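Pseudouridylate synthase RPUSD4, mitochondrial (PDB 5UBA) isomerises uridine to pseudouridine in mitochondrial RNAs, including 16S ribosomal RNA, a modification required to assemble that RNA into a functional mitochondrial ribosome. Local coordinates at residues R168-L180 / E190-H204. Residues are numbered along the deposited sequence; the frame is centred on the assembly and turned at random.
Sequences RNAQVAVTQYQVL and ELQPITGIKHQLRVH
T175, Q200 and H204 form the polar centre of this contact. T175 OG1 lies 2.7 Å from H204 ND1, at the edge of the imidazole, in a hydrogen bond that either side could donate. Q200 NE2 donates to T175 OG1 (2.9 Å), and its bond to V174 O is weak. The other end of the Q200 amide serves the type II turn I197-Q200. Q200 OE1 accepts from I197 N within it (2.9 Å). Q200 OE1 also takes T195 OG1, just ahead of the turn, at 2.6 Å. Both donors lie in its carbonyl plane, on lone pairs. T195 OG1 sits between its own backbone N and carbonyl carbon (chi1 55°), where it also accepts a nearly straight bond from V174 N (167°).

Backbone bonds join strands 175-182 and 186-193 as an antiparallel hairpin of the pseudouridine synthase domain, RluA family. Q176 pairs with Q192 and Q178 with E190, each through two bonds. I194 N continues the pairing to V174 O. One water donates to OE1 of both Q176 and Q192; K114 also binds Q192 OE1.

Van der Waals contacts add to this. T175 CG2 presses on L201 CD2 at a tight 3.5 Å. The I194 and I197 methyls pack against the Q176 and Q171 amides.

K198 forms a salt bridge with D83, the active-site aspartate by similarity. H204 NE2 bonds I132 O. Bonds at both ring nitrogens should hold the imidazole's rotation and tie the hairpin to helix 200-209 near the probable active site.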
# COMPACT_ATOMS: atom_id res chain seq x y z
N ARG A 168 -5.69 -24.89 7.96
CA ARG A 168 -5.42 -24.45 9.33
C ARG A 168 -4.63 -23.12 9.41
O ARG A 168 -4.77 -22.39 10.38
CB ARG A 168 -4.68 -25.55 10.11
N ASN A 169 -3.83 -22.82 8.39
CA ASN A 169 -3.04 -21.59 8.37
C ASN A 169 -3.66 -20.44 7.55
O ASN A 169 -3.07 -19.36 7.47
CB ASN A 169 -1.63 -21.88 7.84
CG ASN A 169 -0.87 -22.87 8.70
OD1 ASN A 169 -0.23 -23.77 8.17
ND2 ASN A 169 -0.93 -22.70 10.02
N ALA A 170 -4.84 -20.65 6.96
CA ALA A 170 -5.51 -19.58 6.22
C ALA A 170 -5.86 -18.45 7.17
O ALA A 170 -6.28 -18.69 8.29
CB ALA A 170 -6.75 -20.10 5.52
N GLN A 171 -5.66 -17.21 6.73
CA GLN A 171 -5.96 -16.03 7.52
C GLN A 171 -7.14 -15.30 6.89
O GLN A 171 -7.20 -15.14 5.66
CB GLN A 171 -4.75 -15.11 7.59
CG GLN A 171 -3.42 -15.78 7.98
CD GLN A 171 -2.22 -15.11 7.34
OE1 GLN A 171 -1.80 -14.03 7.76
NE2 GLN A 171 -1.66 -15.73 6.31
N VAL A 172 -8.06 -14.85 7.74
CA VAL A 172 -9.23 -14.08 7.30
C VAL A 172 -8.70 -12.79 6.65
O VAL A 172 -7.81 -12.16 7.20
CB VAL A 172 -10.15 -13.75 8.50
CG1 VAL A 172 -11.29 -12.84 8.07
CG2 VAL A 172 -10.70 -15.05 9.10
N ALA A 173 -9.21 -12.48 5.46
CA ALA A 173 -8.74 -11.33 4.68
C ALA A 173 -9.93 -10.72 3.97
O ALA A 173 -10.64 -11.41 3.23
CB ALA A 173 -7.69 -11.78 3.68
N VAL A 174 -10.15 -9.43 4.20
CA VAL A 174 -11.27 -8.70 3.64
C VAL A 174 -10.79 -7.34 3.15
O VAL A 174 -10.22 -6.55 3.91
CB VAL A 174 -12.33 -8.49 4.71
CG1 VAL A 174 -13.49 -7.69 4.16
CG2 VAL A 174 -12.77 -9.84 5.26
N THR A 175 -11.06 -7.08 1.87
CA THR A 175 -10.74 -5.82 1.20
C THR A 175 -11.98 -5.26 0.56
O THR A 175 -12.58 -5.93 -0.28
CB THR A 175 -9.71 -6.09 0.08
OG1 THR A 175 -8.54 -6.69 0.64
CG2 THR A 175 -9.34 -4.80 -0.64
N GLN A 176 -12.37 -4.04 0.92
CA GLN A 176 -13.43 -3.32 0.22
C GLN A 176 -12.78 -2.56 -0.92
O GLN A 176 -11.65 -2.07 -0.77
CB GLN A 176 -14.19 -2.39 1.16
CG GLN A 176 -14.87 -3.20 2.25
CD GLN A 176 -15.60 -2.40 3.30
OE1 GLN A 176 -15.73 -1.17 3.22
NE2 GLN A 176 -16.11 -3.11 4.29
N TYR A 177 -13.47 -2.43 -2.04
CA TYR A 177 -12.95 -1.65 -3.17
C TYR A 177 -14.01 -0.90 -3.90
O TYR A 177 -15.17 -1.29 -3.90
CB TYR A 177 -12.18 -2.55 -4.13
CG TYR A 177 -13.08 -3.45 -4.95
CD1 TYR A 177 -13.47 -4.69 -4.48
CD2 TYR A 177 -13.53 -3.03 -6.20
CE1 TYR A 177 -14.32 -5.51 -5.24
CE2 TYR A 177 -14.35 -3.84 -6.97
CZ TYR A 177 -14.73 -5.08 -6.48
OH TYR A 177 -15.58 -5.90 -7.24
N GLN A 178 -13.59 0.19 -4.55
CA GLN A 178 -14.46 1.03 -5.35
C GLN A 178 -13.63 1.62 -6.46
O GLN A 178 -12.65 2.34 -6.20
CB GLN A 178 -14.99 2.16 -4.47
CG GLN A 178 -15.72 3.27 -5.20
CD GLN A 178 -17.04 2.83 -5.74
OE1 GLN A 178 -17.95 2.54 -4.97
NE2 GLN A 178 -17.15 2.77 -7.07
N VAL A 179 -14.02 1.39 -7.70
CA VAL A 179 -13.41 2.08 -8.82
C VAL A 179 -13.76 3.57 -8.74
O VAL A 179 -14.94 3.92 -8.59
CB VAL A 179 -13.85 1.49 -10.18
CG1 VAL A 179 -13.44 2.40 -11.33
CG2 VAL A 179 -13.32 0.07 -10.33
N LEU A 180 -12.75 4.43 -8.84
CA LEU A 180 -12.92 5.89 -8.85
C LEU A 180 -12.95 6.48 -10.26
O LEU A 180 -13.62 7.49 -10.50
CB LEU A 180 -11.77 6.54 -8.10
CG LEU A 180 -11.65 6.20 -6.62
CD1 LEU A 180 -10.43 6.91 -6.03
CD2 LEU A 180 -12.95 6.53 -5.89
N GLU A 190 -9.98 2.75 -5.27
CA GLU A 190 -9.85 2.98 -3.83
C GLU A 190 -10.05 1.66 -3.11
O GLU A 190 -11.01 0.93 -3.38
CB GLU A 190 -10.87 4.02 -3.35
CG GLU A 190 -10.65 4.49 -1.91
CD GLU A 190 -11.36 5.83 -1.58
OE1 GLU A 190 -12.58 5.74 -1.29
OE2 GLU A 190 -10.74 6.98 -1.59
N LEU A 191 -9.13 1.34 -2.21
CA LEU A 191 -9.13 0.08 -1.49
C LEU A 191 -9.15 0.35 -0.00
O LEU A 191 -8.44 1.25 0.47
CB LEU A 191 -7.84 -0.65 -1.81
CG LEU A 191 -7.58 -0.89 -3.31
CD1 LEU A 191 -6.14 -1.18 -3.59
CD2 LEU A 191 -8.49 -2.01 -3.77
N GLN A 192 -9.91 -0.45 0.73
CA GLN A 192 -9.91 -0.37 2.18
C GLN A 192 -9.72 -1.77 2.68
O GLN A 192 -10.69 -2.54 2.73
CB GLN A 192 -11.18 0.27 2.74
CG GLN A 192 -11.15 0.27 4.27
CD GLN A 192 -12.30 0.98 4.94
OE1 GLN A 192 -13.14 1.61 4.31
NE2 GLN A 192 -12.32 0.89 6.26
N PRO A 193 -8.48 -2.10 3.08
CA PRO A 193 -8.26 -3.38 3.77
C PRO A 193 -8.91 -3.26 5.16
O PRO A 193 -8.64 -2.30 5.91
CB PRO A 193 -6.74 -3.50 3.82
CG PRO A 193 -6.24 -2.09 3.77
CD PRO A 193 -7.26 -1.26 3.06
N ILE A 194 -9.83 -4.17 5.47
CA ILE A 194 -10.46 -4.19 6.78
C ILE A 194 -9.56 -4.94 7.73
O ILE A 194 -9.30 -4.49 8.85
CB ILE A 194 -11.85 -4.86 6.72
CG1 ILE A 194 -12.76 -4.13 5.71
CG2 ILE A 194 -12.45 -4.95 8.12
CD1 ILE A 194 -13.01 -2.66 5.99
N THR A 195 -9.08 -6.09 7.26
CA THR A 195 -8.01 -6.84 7.90
C THR A 195 -6.66 -6.24 7.51
O THR A 195 -6.61 -5.20 6.85
CB THR A 195 -8.10 -8.29 7.46
OG1 THR A 195 -8.09 -8.35 6.03
CG2 THR A 195 -9.39 -8.93 7.94
N GLY A 196 -5.57 -6.85 7.98
CA GLY A 196 -4.23 -6.31 7.78
C GLY A 196 -3.22 -7.37 7.43
O GLY A 196 -2.13 -7.39 7.98
N ILE A 197 -3.59 -8.23 6.48
CA ILE A 197 -2.79 -9.41 6.11
C ILE A 197 -1.75 -8.97 5.08
O ILE A 197 -2.03 -8.14 4.22
CB ILE A 197 -3.68 -10.53 5.55
CG1 ILE A 197 -4.68 -11.02 6.63
CG2 ILE A 197 -2.87 -11.69 5.00
CD1 ILE A 197 -4.05 -11.43 7.94
N LYS A 198 -0.55 -9.55 5.19
CA LYS A 198 0.56 -9.25 4.28
C LYS A 198 0.16 -9.38 2.81
O LYS A 198 -0.38 -10.41 2.38
CB LYS A 198 1.71 -10.21 4.60
CG LYS A 198 2.93 -10.10 3.70
CD LYS A 198 3.61 -8.76 3.83
CE LYS A 198 5.04 -8.84 3.32
NZ LYS A 198 5.72 -7.56 3.65
N HIS A 199 0.39 -8.31 2.05
CA HIS A 199 0.11 -8.24 0.62
C HIS A 199 -1.36 -8.44 0.24
O HIS A 199 -1.67 -8.72 -0.90
CB HIS A 199 0.99 -9.20 -0.18
CG HIS A 199 2.43 -8.80 -0.20
ND1 HIS A 199 3.40 -9.60 -0.75
CD2 HIS A 199 3.05 -7.70 0.28
CE1 HIS A 199 4.57 -8.99 -0.63
NE2 HIS A 199 4.39 -7.84 -0.01
N GLN A 200 -2.28 -8.24 1.19
CA GLN A 200 -3.67 -8.57 0.89
C GLN A 200 -4.24 -7.77 -0.26
O GLN A 200 -4.98 -8.31 -1.04
CB GLN A 200 -4.57 -8.52 2.13
CG GLN A 200 -5.05 -7.19 2.63
CD GLN A 200 -6.17 -7.40 3.64
OE1 GLN A 200 -5.90 -7.87 4.74
NE2 GLN A 200 -7.42 -7.06 3.28
N LEU A 201 -3.93 -6.48 -0.36
CA LEU A 201 -4.48 -5.68 -1.48
C LEU A 201 -4.01 -6.18 -2.83
O LEU A 201 -4.81 -6.28 -3.79
CB LEU A 201 -4.15 -4.18 -1.34
CG LEU A 201 -4.64 -3.51 -0.05
CD1 LEU A 201 -4.26 -2.05 -0.05
CD2 LEU A 201 -6.13 -3.70 0.13
N ARG A 202 -2.72 -6.47 -2.91
CA ARG A 202 -2.14 -6.97 -4.15
C ARG A 202 -2.69 -8.32 -4.54
O ARG A 202 -2.99 -8.55 -5.71
CB ARG A 202 -0.62 -7.00 -4.03
CG ARG A 202 -0.02 -5.62 -3.91
CD ARG A 202 1.40 -5.68 -3.41
NE ARG A 202 2.29 -6.22 -4.41
CZ ARG A 202 3.60 -6.41 -4.23
NH1 ARG A 202 4.16 -6.07 -3.07
NH2 ARG A 202 4.34 -6.92 -5.20
N VAL A 203 -2.80 -9.22 -3.57
CA VAL A 203 -3.27 -10.60 -3.83
C VAL A 203 -4.77 -10.58 -4.13
O VAL A 203 -5.22 -11.19 -5.10
CB VAL A 203 -2.90 -11.52 -2.67
CG1 VAL A 203 -3.52 -12.92 -2.80
CG2 VAL A 203 -1.38 -11.61 -2.56
N HIS A 204 -5.55 -9.84 -3.37
CA HIS A 204 -6.98 -9.76 -3.66
C HIS A 204 -7.25 -9.15 -5.04
O HIS A 204 -8.11 -9.64 -5.78
CB HIS A 204 -7.70 -8.99 -2.58
CG HIS A 204 -8.04 -9.82 -1.39
ND1 HIS A 204 -8.57 -9.27 -0.25
CD2 HIS A 204 -8.02 -11.16 -1.19
CE1 HIS A 204 -8.86 -10.25 0.61
NE2 HIS A 204 -8.52 -11.40 0.06
O HOH W 1 -14.52 1.10 1.65